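Local coordinates for poly-beta-1,6-N-acetyl-D-glucosamine export protein (Escherichia coli, PDB 4Y25) that exports the biofilm adhesin polysaccharide poly-beta-1,6-N-acetyl-D-glucosamine across the outer membrane, and of which this chain is the C-terminal beta-barrel domain, at residues E217-L222 / E231-A236; N146-Y151 / Q174-S179; V250-G255 / L272-R277; T16-E21 / L287-D292. All blocks are in the same frame, centred on the assembly; numbering follows the deposited sequence.

Contact 1 of 4, residues E217-L222 / E231-A236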
# COMPACT_ATOMS: atom_id res chain seq x y z
N GLU A 217 1.90 4.19 -16.68
CA GLU A 217 3.21 4.04 -16.07
C GLU A 217 4.18 3.55 -17.12
O GLU A 217 3.83 2.71 -17.96
CB GLU A 217 3.15 3.06 -14.89
CG GLU A 217 4.44 2.98 -14.09
CD GLU A 217 4.34 2.02 -12.92
OE1 GLU A 217 4.28 2.49 -11.77
OE2 GLU A 217 4.33 0.79 -13.16
N ALA A 218 5.40 4.08 -17.10
CA ALA A 218 6.42 3.69 -18.06
C ALA A 218 7.71 3.31 -17.36
O ALA A 218 8.32 4.13 -16.68
CB ALA A 218 6.66 4.82 -19.06
N SER A 219 8.12 2.06 -17.53
CA SER A 219 9.38 1.58 -16.98
C SER A 219 10.47 1.61 -18.04
O SER A 219 10.41 0.86 -19.02
CB SER A 219 9.23 0.17 -16.41
OG SER A 219 8.30 0.14 -15.35
N HIS A 220 11.46 2.47 -17.86
CA HIS A 220 12.58 2.53 -18.79
C HIS A 220 13.82 1.90 -18.17
O HIS A 220 14.11 2.09 -16.99
CB HIS A 220 12.87 3.97 -19.21
CG HIS A 220 13.94 4.08 -20.25
ND1 HIS A 220 15.10 4.80 -20.05
CD2 HIS A 220 14.02 3.57 -21.50
CE1 HIS A 220 15.86 4.72 -21.13
NE2 HIS A 220 15.22 3.98 -22.03
N LEU A 221 14.56 1.15 -18.98
CA LEU A 221 15.74 0.43 -18.50
C LEU A 221 17.02 1.22 -18.75
O LEU A 221 17.37 1.51 -19.89
CB LEU A 221 15.82 -0.94 -19.17
CG LEU A 221 16.84 -1.92 -18.58
CD1 LEU A 221 16.56 -2.14 -17.10
CD2 LEU A 221 16.80 -3.24 -19.34
N LEU A 222 17.71 1.57 -17.67
CA LEU A 222 18.92 2.37 -17.75
C LEU A 222 20.15 1.51 -18.06
O LEU A 222 21.01 1.89 -18.85
CB LEU A 222 19.13 3.14 -16.45
CG LEU A 222 18.05 4.17 -16.12
CD1 LEU A 222 18.35 4.87 -14.81
CD2 LEU A 222 17.92 5.19 -17.24
N GLU A 231 16.51 0.42 -13.39
CA GLU A 231 15.46 1.04 -14.20
C GLU A 231 14.90 2.31 -13.56
O GLU A 231 14.99 2.51 -12.35
CB GLU A 231 14.32 0.05 -14.44
CG GLU A 231 13.55 -0.33 -13.19
CD GLU A 231 12.23 -1.03 -13.50
OE1 GLU A 231 11.84 -1.07 -14.68
OE2 GLU A 231 11.58 -1.53 -12.55
N GLN A 232 14.32 3.17 -14.39
CA GLN A 232 13.61 4.35 -13.88
C GLN A 232 12.12 4.24 -14.18
O GLN A 232 11.71 3.73 -15.22
CB GLN A 232 14.17 5.64 -14.49
CG GLN A 232 13.99 5.75 -15.99
CD GLN A 232 14.50 7.07 -16.53
OE1 GLN A 232 14.97 7.92 -15.77
NE2 GLN A 232 14.42 7.24 -17.84
N ILE A 233 11.31 4.72 -13.25
CA ILE A 233 9.87 4.61 -13.37
C ILE A 233 9.23 5.99 -13.45
O ILE A 233 9.37 6.80 -12.53
CB ILE A 233 9.27 3.85 -12.18
CG1 ILE A 233 10.01 2.52 -11.98
CG2 ILE A 233 7.78 3.63 -12.39
CD1 ILE A 233 9.87 1.94 -10.59
N PHE A 234 8.52 6.25 -14.54
CA PHE A 234 7.74 7.47 -14.65
C PHE A 234 6.26 7.13 -14.74
O PHE A 234 5.86 6.28 -15.54
CB PHE A 234 8.16 8.30 -15.87
CG PHE A 234 7.29 9.49 -16.11
CD1 PHE A 234 7.24 10.52 -15.18
CD2 PHE A 234 6.52 9.59 -17.25
CE1 PHE A 234 6.43 11.63 -15.39
CE2 PHE A 234 5.71 10.69 -17.47
CZ PHE A 234 5.67 11.71 -16.54
N SER A 235 5.45 7.79 -13.92
CA SER A 235 4.01 7.57 -13.93
C SER A 235 3.26 8.89 -13.85
O SER A 235 3.70 9.83 -13.17
CB SER A 235 3.59 6.66 -12.77
OG SER A 235 3.88 7.26 -11.52
N ALA A 236 2.13 8.97 -14.54
CA ALA A 236 1.33 10.19 -14.57
C ALA A 236 -0.16 9.87 -14.70
O ALA A 236 -0.54 8.92 -15.39
CB ALA A 236 1.78 11.08 -15.71

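Contact 2 of 4, residues N146-Y151 / Q174-S179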
# COMPACT_ATOMS: atom_id res chain seq x y z
N ASN A 146 -5.49 -11.77 -20.68
CA ASN A 146 -4.49 -12.11 -21.69
C ASN A 146 -3.18 -12.50 -21.01
O ASN A 146 -3.18 -13.17 -19.98
CB ASN A 146 -4.24 -10.94 -22.65
CG ASN A 146 -5.47 -10.58 -23.47
OD1 ASN A 146 -6.27 -11.44 -23.81
ND2 ASN A 146 -5.61 -9.30 -23.79
N GLU A 147 -2.06 -12.09 -21.60
CA GLU A 147 -0.80 -12.05 -20.88
C GLU A 147 -0.41 -10.58 -20.80
O GLU A 147 0.60 -10.20 -20.22
CB GLU A 147 0.29 -12.89 -21.57
CG GLU A 147 1.59 -12.98 -20.77
CD GLU A 147 2.67 -13.82 -21.43
OE1 GLU A 147 2.43 -14.34 -22.54
OE2 GLU A 147 3.76 -13.94 -20.85
N ARG A 148 -1.24 -9.74 -21.41
CA ARG A 148 -0.98 -8.31 -21.46
C ARG A 148 -2.17 -7.56 -20.92
O ARG A 148 -2.50 -6.46 -21.38
CB ARG A 148 -0.67 -7.87 -22.89
CG ARG A 148 0.56 -8.54 -23.47
CD ARG A 148 1.81 -8.03 -22.79
NE ARG A 148 3.03 -8.60 -23.37
CZ ARG A 148 3.65 -9.68 -22.91
NH1 ARG A 148 3.18 -10.31 -21.84
NH2 ARG A 148 4.74 -10.12 -23.51
N ARG A 149 -2.84 -8.16 -19.93
CA ARG A 149 -4.12 -7.63 -19.48
C ARG A 149 -4.73 -8.14 -18.21
O ARG A 149 -5.02 -9.32 -18.05
CB ARG A 149 -5.17 -7.83 -20.52
CG ARG A 149 -6.21 -6.83 -20.26
CD ARG A 149 -6.91 -6.55 -21.45
NE ARG A 149 -7.56 -5.29 -21.27
CZ ARG A 149 -7.92 -4.58 -22.31
NH1 ARG A 149 -7.67 -5.10 -23.50
NH2 ARG A 149 -8.51 -3.40 -22.17
N LYS A 150 -4.98 -7.21 -17.30
CA LYS A 150 -5.12 -7.55 -15.91
C LYS A 150 -6.09 -6.60 -15.16
O LYS A 150 -5.98 -5.38 -15.26
CB LYS A 150 -3.71 -7.56 -15.31
CG LYS A 150 -2.77 -8.55 -16.07
CD LYS A 150 -1.28 -8.36 -15.89
CE LYS A 150 -0.60 -9.65 -15.53
NZ LYS A 150 -0.71 -10.60 -16.68
N TYR A 151 -7.08 -7.17 -14.47
CA TYR A 151 -8.10 -6.37 -13.78
C TYR A 151 -8.22 -6.77 -12.31
O TYR A 151 -8.14 -7.95 -11.98
CB TYR A 151 -9.47 -6.49 -14.47
CG TYR A 151 -9.47 -5.99 -15.89
CD1 TYR A 151 -9.56 -4.63 -16.17
CD2 TYR A 151 -9.34 -6.87 -16.95
CE1 TYR A 151 -9.54 -4.17 -17.47
CE2 TYR A 151 -9.32 -6.42 -18.25
CZ TYR A 151 -9.42 -5.07 -18.51
OH TYR A 151 -9.40 -4.62 -19.80
N GLN A 174 -4.80 -3.10 -15.56
CA GLN A 174 -3.42 -3.01 -16.01
C GLN A 174 -3.31 -3.52 -17.43
O GLN A 174 -3.28 -4.73 -17.67
CB GLN A 174 -2.48 -3.79 -15.08
CG GLN A 174 -1.01 -3.67 -15.44
CD GLN A 174 -0.09 -4.14 -14.32
OE1 GLN A 174 -0.55 -4.60 -13.28
NE2 GLN A 174 1.21 -4.00 -14.53
N GLU A 175 -3.27 -2.59 -18.39
CA GLU A 175 -3.17 -2.95 -19.79
C GLU A 175 -1.81 -2.57 -20.37
O GLU A 175 -1.39 -1.42 -20.29
CB GLU A 175 -4.28 -2.28 -20.59
CG GLU A 175 -4.23 -2.55 -22.08
CD GLU A 175 -5.45 -2.03 -22.80
OE1 GLU A 175 -6.40 -1.63 -22.11
OE2 GLU A 175 -5.45 -2.01 -24.05
N ARG A 176 -1.13 -3.56 -20.95
CA ARG A 176 0.19 -3.36 -21.52
C ARG A 176 0.08 -2.75 -22.92
O ARG A 176 -0.44 -3.38 -23.84
CB ARG A 176 0.95 -4.69 -21.57
CG ARG A 176 2.35 -4.62 -22.17
CD ARG A 176 3.32 -3.86 -21.28
NE ARG A 176 3.36 -4.38 -19.91
CZ ARG A 176 4.23 -5.29 -19.48
NH1 ARG A 176 5.13 -5.81 -20.31
NH2 ARG A 176 4.19 -5.69 -18.21
N ILE A 177 0.58 -1.53 -23.06
CA ILE A 177 0.45 -0.77 -24.30
C ILE A 177 1.63 -1.02 -25.23
O ILE A 177 1.49 -1.04 -26.45
CB ILE A 177 0.32 0.75 -24.02
CG1 ILE A 177 -0.85 1.01 -23.07
CG2 ILE A 177 0.15 1.54 -25.31
CD1 ILE A 177 -2.15 0.38 -23.53
N TRP A 178 2.80 -1.21 -24.63
CA TRP A 178 4.04 -1.34 -25.38
C TRP A 178 5.07 -2.09 -24.56
O TRP A 178 5.36 -1.71 -23.42
CB TRP A 178 4.56 0.05 -25.75
CG TRP A 178 5.89 0.05 -26.43
CD1 TRP A 178 7.12 0.04 -25.83
CD2 TRP A 178 6.13 0.11 -27.84
NE1 TRP A 178 8.11 0.06 -26.78
CE2 TRP A 178 7.53 0.10 -28.02
CE3 TRP A 178 5.30 0.14 -28.97
CZ2 TRP A 178 8.12 0.14 -29.28
CZ3 TRP A 178 5.89 0.18 -30.22
CH2 TRP A 178 7.28 0.18 -30.37
N SER A 179 5.63 -3.16 -25.12
CA SER A 179 6.62 -3.96 -24.42
C SER A 179 7.89 -4.14 -25.24
O SER A 179 7.96 -4.97 -26.14
CB SER A 179 6.04 -5.33 -24.05
OG SER A 179 6.87 -5.99 -23.11

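Contact 3 of 4, residues V250-G255 / L272-R277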
# COMPACT_ATOMS: atom_id res chain seq x y z
N VAL A 250 -10.67 18.36 -10.30
CA VAL A 250 -9.73 17.54 -11.05
C VAL A 250 -8.70 16.85 -10.15
O VAL A 250 -8.31 17.38 -9.11
CB VAL A 250 -9.01 18.40 -12.13
CG1 VAL A 250 -8.21 19.52 -11.47
CG2 VAL A 250 -8.13 17.55 -13.03
N VAL A 251 -8.28 15.65 -10.55
CA VAL A 251 -7.21 14.94 -9.87
C VAL A 251 -6.01 14.80 -10.79
O VAL A 251 -6.13 14.36 -11.93
CB VAL A 251 -7.66 13.54 -9.41
CG1 VAL A 251 -6.47 12.73 -8.89
CG2 VAL A 251 -8.72 13.65 -8.34
N THR A 252 -4.84 15.19 -10.29
CA THR A 252 -3.61 15.03 -11.05
C THR A 252 -2.55 14.37 -10.18
O THR A 252 -2.45 14.64 -8.99
CB THR A 252 -3.10 16.38 -11.59
OG1 THR A 252 -1.90 16.18 -12.34
CG2 THR A 252 -2.82 17.34 -10.45
N GLN A 253 -1.77 13.48 -10.78
CA GLN A 253 -0.74 12.78 -10.03
C GLN A 253 0.48 12.46 -10.88
O GLN A 253 0.37 12.08 -12.04
CB GLN A 253 -1.31 11.50 -9.40
CG GLN A 253 -1.94 10.55 -10.40
CD GLN A 253 -2.76 9.48 -9.71
OE1 GLN A 253 -3.17 9.63 -8.56
NE2 GLN A 253 -3.02 8.39 -10.43
N LEU A 254 1.66 12.63 -10.28
CA LEU A 254 2.92 12.37 -10.94
C LEU A 254 3.85 11.58 -10.03
O LEU A 254 3.85 11.79 -8.81
CB LEU A 254 3.60 13.67 -11.37
CG LEU A 254 2.94 14.50 -12.47
CD1 LEU A 254 3.50 15.91 -12.47
CD2 LEU A 254 3.14 13.84 -13.82
N GLY A 255 4.63 10.69 -10.61
CA GLY A 255 5.61 9.94 -9.86
C GLY A 255 6.87 9.73 -10.66
O GLY A 255 6.82 9.52 -11.88
N LEU A 272 9.61 9.53 -5.86
CA LEU A 272 9.12 10.84 -5.49
C LEU A 272 7.72 11.04 -6.04
O LEU A 272 7.50 10.94 -7.25
CB LEU A 272 10.06 11.94 -6.01
CG LEU A 272 9.55 13.37 -5.86
CD1 LEU A 272 9.32 13.71 -4.40
CD2 LEU A 272 10.52 14.35 -6.50
N ARG A 273 6.75 11.31 -5.17
CA ARG A 273 5.36 11.39 -5.60
C ARG A 273 4.74 12.76 -5.36
O ARG A 273 5.04 13.44 -4.38
CB ARG A 273 4.52 10.33 -4.90
CG ARG A 273 4.92 8.92 -5.27
CD ARG A 273 3.74 7.97 -5.27
NE ARG A 273 4.14 6.68 -5.83
CZ ARG A 273 4.23 6.42 -7.13
NH1 ARG A 273 3.93 7.37 -8.01
NH2 ARG A 273 4.60 5.22 -7.55
N TRP A 274 3.86 13.14 -6.28
CA TRP A 274 3.08 14.36 -6.17
C TRP A 274 1.64 14.07 -6.54
O TRP A 274 1.37 13.30 -7.46
CB TRP A 274 3.66 15.45 -7.07
CG TRP A 274 3.03 16.80 -6.90
CD1 TRP A 274 3.21 17.67 -5.85
CD2 TRP A 274 2.13 17.45 -7.80
NE1 TRP A 274 2.47 18.81 -6.05
CE2 TRP A 274 1.80 18.70 -7.24
CE3 TRP A 274 1.57 17.10 -9.03
CZ2 TRP A 274 0.94 19.60 -7.87
CZ3 TRP A 274 0.71 17.99 -9.66
CH2 TRP A 274 0.40 19.22 -9.07
N GLU A 275 0.70 14.66 -5.81
CA GLU A 275 -0.71 14.52 -6.15
C GLU A 275 -1.50 15.72 -5.64
O GLU A 275 -1.19 16.31 -4.60
CB GLU A 275 -1.28 13.22 -5.59
CG GLU A 275 -1.95 13.34 -4.23
CD GLU A 275 -2.55 12.03 -3.76
OE1 GLU A 275 -3.38 11.45 -4.50
OE2 GLU A 275 -2.19 11.58 -2.65
N LYS A 276 -2.53 16.09 -6.40
CA LYS A 276 -3.36 17.23 -6.07
C LYS A 276 -4.82 16.90 -6.34
O LYS A 276 -5.24 16.80 -7.49
CB LYS A 276 -2.92 18.46 -6.86
CG LYS A 276 -3.52 19.78 -6.40
CD LYS A 276 -2.98 20.93 -7.24
CE LYS A 276 -3.43 22.28 -6.72
NZ LYS A 276 -2.90 23.38 -7.58
N ARG A 277 -5.57 16.69 -5.27
CA ARG A 277 -6.99 16.36 -5.38
C ARG A 277 -7.79 17.22 -4.40
O ARG A 277 -7.23 17.77 -3.46
CB ARG A 277 -7.21 14.87 -5.13
CG ARG A 277 -6.95 14.42 -3.70
CD ARG A 277 -7.24 12.93 -3.53
NE ARG A 277 -8.57 12.56 -3.99
CZ ARG A 277 -9.66 12.54 -3.22
NH1 ARG A 277 -9.58 12.87 -1.94
NH2 ARG A 277 -10.83 12.18 -3.74

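Contact 4 of 4, residues T16-E21 / L287-D292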
# COMPACT_ATOMS: atom_id res chain seq x y z
N THR A 16 7.99 9.45 3.76
CA THR A 16 8.16 10.75 4.39
C THR A 16 7.64 11.88 3.52
O THR A 16 7.87 11.91 2.31
CB THR A 16 9.64 11.01 4.73
OG1 THR A 16 9.81 12.40 5.04
CG2 THR A 16 10.53 10.65 3.57
N GLY A 17 6.92 12.81 4.14
CA GLY A 17 6.32 13.92 3.42
C GLY A 17 7.23 15.12 3.28
O GLY A 17 7.80 15.61 4.25
N ILE A 18 7.38 15.60 2.04
CA ILE A 18 8.15 16.80 1.77
C ILE A 18 7.30 18.02 2.08
O ILE A 18 7.71 18.91 2.82
CB ILE A 18 8.63 16.85 0.31
CG1 ILE A 18 9.26 15.51 -0.10
CG2 ILE A 18 9.61 17.99 0.10
CD1 ILE A 18 10.42 15.11 0.77
N ASP A 19 6.10 18.04 1.51
CA ASP A 19 5.10 19.05 1.84
C ASP A 19 3.72 18.48 1.56
O ASP A 19 3.23 18.54 0.43
CB ASP A 19 5.32 20.33 1.04
CG ASP A 19 4.37 21.44 1.45
OD1 ASP A 19 3.83 21.38 2.57
OD2 ASP A 19 4.17 22.38 0.65
N ALA A 20 3.11 17.91 2.59
CA ALA A 20 1.79 17.31 2.46
C ALA A 20 0.73 18.16 3.15
O ALA A 20 0.46 17.99 4.34
CB ALA A 20 1.79 15.90 3.02
N GLU A 21 0.12 19.07 2.40
CA GLU A 21 -0.87 19.98 2.96
C GLU A 21 -2.27 19.36 2.96
O GLU A 21 -3.27 20.06 3.13
CB GLU A 21 -0.87 21.30 2.18
CG GLU A 21 0.45 22.05 2.28
CD GLU A 21 0.56 23.22 1.31
OE1 GLU A 21 -0.46 23.57 0.68
OE2 GLU A 21 1.66 23.78 1.17
N LEU A 287 3.19 16.14 -1.55
CA LEU A 287 4.49 15.81 -2.11
C LEU A 287 5.25 14.98 -1.09
O LEU A 287 5.47 15.42 0.03
CB LEU A 287 5.27 17.07 -2.47
CG LEU A 287 6.62 16.87 -3.16
CD1 LEU A 287 6.42 16.39 -4.59
CD2 LEU A 287 7.44 18.15 -3.12
N TYR A 288 5.65 13.77 -1.48
CA TYR A 288 6.32 12.89 -0.54
C TYR A 288 7.25 11.90 -1.23
O TYR A 288 7.21 11.72 -2.44
CB TYR A 288 5.29 12.13 0.31
CG TYR A 288 4.30 11.30 -0.48
CD1 TYR A 288 3.17 11.88 -1.04
CD2 TYR A 288 4.49 9.94 -0.65
CE1 TYR A 288 2.26 11.13 -1.76
CE2 TYR A 288 3.58 9.17 -1.36
CZ TYR A 288 2.46 9.77 -1.91
OH TYR A 288 1.56 9.02 -2.62
N VAL A 289 8.10 11.26 -0.42
CA VAL A 289 9.05 10.28 -0.92
C VAL A 289 8.79 8.92 -0.28
O VAL A 289 8.57 8.83 0.93
CB VAL A 289 10.50 10.71 -0.65
CG1 VAL A 289 11.48 9.64 -1.09
CG2 VAL A 289 10.80 12.02 -1.36
N GLU A 290 8.79 7.88 -1.10
CA GLU A 290 8.68 6.50 -0.63
C GLU A 290 9.94 5.74 -0.99
O GLU A 290 10.60 6.05 -1.98
CB GLU A 290 7.47 5.81 -1.25
CG GLU A 290 6.16 6.01 -0.51
CD GLU A 290 4.96 5.58 -1.33
OE1 GLU A 290 5.13 5.25 -2.52
OE2 GLU A 290 3.83 5.57 -0.78
N PHE A 291 10.28 4.75 -0.18
CA PHE A 291 11.38 3.86 -0.53
C PHE A 291 11.17 2.49 0.09
O PHE A 291 10.37 2.33 1.01
CB PHE A 291 12.73 4.45 -0.08
CG PHE A 291 13.02 4.26 1.38
CD1 PHE A 291 12.58 5.18 2.32
CD2 PHE A 291 13.76 3.16 1.82
CE1 PHE A 291 12.86 5.01 3.66
CE2 PHE A 291 14.03 2.98 3.16
CZ PHE A 291 13.58 3.91 4.09
N ASP A 292 11.88 1.50 -0.44
CA ASP A 292 11.84 0.15 0.09
C ASP A 292 13.12 -0.58 -0.27
O ASP A 292 13.68 -0.38 -1.34
CB ASP A 292 10.62 -0.62 -0.45
CG ASP A 292 10.73 -0.90 -1.93
OD1 ASP A 292 11.36 -1.92 -2.30
OD2 ASP A 292 10.19 -0.12 -2.73

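Contact 1 of 4, residues E217-L222 / E231-A236
Phe234 O receives the backbone N-H of Ala218 at 2.7 Å, the shortest polar bond between these two strands, and the alpha C-H of Glu217 comes up to the same oxygen at a longer range. The pair is an antiparallel hairpin in the wall of the 16-stranded outer-membrane barrel. Ala218 with Phe234 and His220 with Gln232 are the hydrogen-bonded pairs, each closed by two N-H...O=C bonds. Of the non-hydrogen-bonded pairs, Glu217 with Ser235 and Ser219 with Ile233 send their side chains to the barrel interior, and Leu221 with Glu231 follows farther along.

On the outer side His220 and Gln232 lie side by side and point the same way, imidazole and amide planes 46° apart. Gln232 NE2 meets His220 ND1 obliquely and only as a weak hydrogen bond (3.4 Å), whereas OE1 of that amide is held by Tyr256 on the next strand. With CG of Gln232 between its backbone N and carbonyl carbon (chi1 64°) and the chain extended beyond, the amide reaches the imidazole, and Leu222 CD2 crosses it 4.0 Å from Gln232 CD. The phenyl ring of Phe234 leads away from the hairpin, on the surface.

Inside, carboxylate oxygens meet carbon. The extended Glu231 chain reaches diagonally to Ser219, with Glu231 OE1 3.4 Å from Ser219 CB. Glu217, stretched out and turned away from its own backbone nitrogen (chi1 -173°), runs obliquely across the chain of Ile233 and sets Glu217 OE1 3.7 Å from the methyl Ile233 CG2.

Contact 2 of 4, residues N146-Y151 / Q174-S179
Arg149 and Glu175 form a salt bridge in which no N-H is aimed at the acid: the carboxylate lies over one face of the guanidinium, Glu175 CD 3.4 Å above its plane and displaced toward the rim. Glu175 OE1 stands 2.8 Å from Arg149 NH2, well out of the guanidinium plane, and the two flat groups are turned 41° apart. The attraction is thus one of charge rather than of a directed bond. Both chains run extended from a first torsion near trans (chi1 -157° for Arg149), which lays them side by side, pointing the same way from a non-hydrogen-bonded pair on the outer side of the barrel wall.

The backbone beneath is a strand just beginning. Gln174 N gives a bond of 2.6 Å to Lys150 O, but the return bond from Lys150 N to Gln174 O is weak. One step nearer the open end, Arg176 N reaches Arg148 O at 3.2 Å.

There the two arginines meet through their carbon chains. Arg148, bent at chi2 (-70°), carries CD to 3.5 Å from Arg176 CG. Each head has another partner: Arg148 NH1 bonds to the carbonyl of Glu147, and Arg176 NE pairs with Asp186, which also takes Gln174 NE2.

Beyond Arg176, the strand breaks step with its other neighbour, Ile177 and Trp178 both facing Val185 in a classic beta bulge, at one rim of an antiparallel outer-membrane beta-barrel.

Contact 3 of 4, residues V250-G255 / L272-R277
Leu272 offers its carbonyl oxygen to the alpha carbon of Gly255, a CA-H...O contact of 3.4 Å within the antiparallel pairing of two neighbouring strands of the barrel. Arg273, next along, faces the interior. A bend at chi2 (-147°) turns its guanidinium back across the strand, so that NH1 lies 3.6 Å from Gly255 CA, with no side chain in between, and the oxygen of Leu254 lies at the guanidinium edge. Its NE keeps a long, weak ion pair with Glu290.

Trp274 returns to the outer side and exchanges two backbone bonds with Leu254, each 2.9 Å long. A chi1 of -173° swings its indole clear of the backbone nitrogen, to run alongside Leu254 and slant across Thr252: Leu254 CD1 is 4.1 Å from Trp274 CE3, and the methyl CG2 of Thr252 is 3.7 Å from Trp274 CZ3. Glu275 turns inward opposite Gln253, the two meeting no closer than CB to CB, while its alpha C-H approaches Thr252 O.

Lys276 is paired with Thr252 by a bond of 3.0 Å from Lys276 N to Thr252 O and a longer one in return. Thr252 CG2 touches Lys276 CB before the extended lysine chain leads away. Arg277, the last, packs its CB against Val251 CG2 at 3.8 Å and sends NH2 on to a salt bridge with Asp211.

The chemistry is thus divided by the wall: mostly apolar groups outside, though Lys276 is there too, and Arg273, Gln253, Glu275 and Arg277 inside, beside Val251. This is consistent with a polar barrel interior, as expected of a polysaccharide exporter.

Contact 4 of 4, residues T16-E21 / L287-D292
Thr16 and Val289 bind each other through two straight backbone bonds, Thr16 N to Val289 O at 3.0 Å and Val289 N to Thr16 O at 2.8 Å, and in doing so join the first and last strands into a closed antiparallel barrel. The seam then slips by one residue at a classic beta bulge. Ile18 and Asp19 both face Leu287, whose carbonyl oxygen accepts Ile18 N at 2.8 Å and Asp19 N at 3.1 Å, both from the same face of its plane. Leu287 N answers to Asp19 O from above the carbonyl plane, so three bonds hold the place where the first strand turns a corner.

Gly17 lies opposite Tyr288 in a non-hydrogen-bonded pair, and Tyr288 CB packs 3.7 Å from Gly17 CA. A chi1 of 58° turns the phenol ring away from the first strand, on the interior side, where its edge meets Glu290 CD in plane.

Outside, Ile18 spans two residues of the last strand. Its CB and CG2 rest against Leu287 CD2, each 3.9 Å away, while CG1, anti to the carbonyl carbon (chi1 -48°), carries CD1 to 3.8 Å from Val289 CG2.

All four are surface contacts in one closed sheet, though contacts 3 and 4 include a few buried residues; what differs is the place in the wall. Contacts 1, 2 and 3 each join the two strands of a hairpin, in series along the chain, while contact 4 encloses them all by joining the first and last strands of the sheet. Probable backbone hydrogen bonds link contacts 1 and 3, from Gly255 N to Ser235 O, and contacts 3 and 4, from Arg273 N to Tyr288 O, so these three form a continuous patch. Contact 2, about 29 Å from contact 4 between centres, stands apart: its outer side carries an ion pair, whereas contacts 3 and 4 present mainly carbon there, and contact 1 mixes amide, imidazole and phenyl.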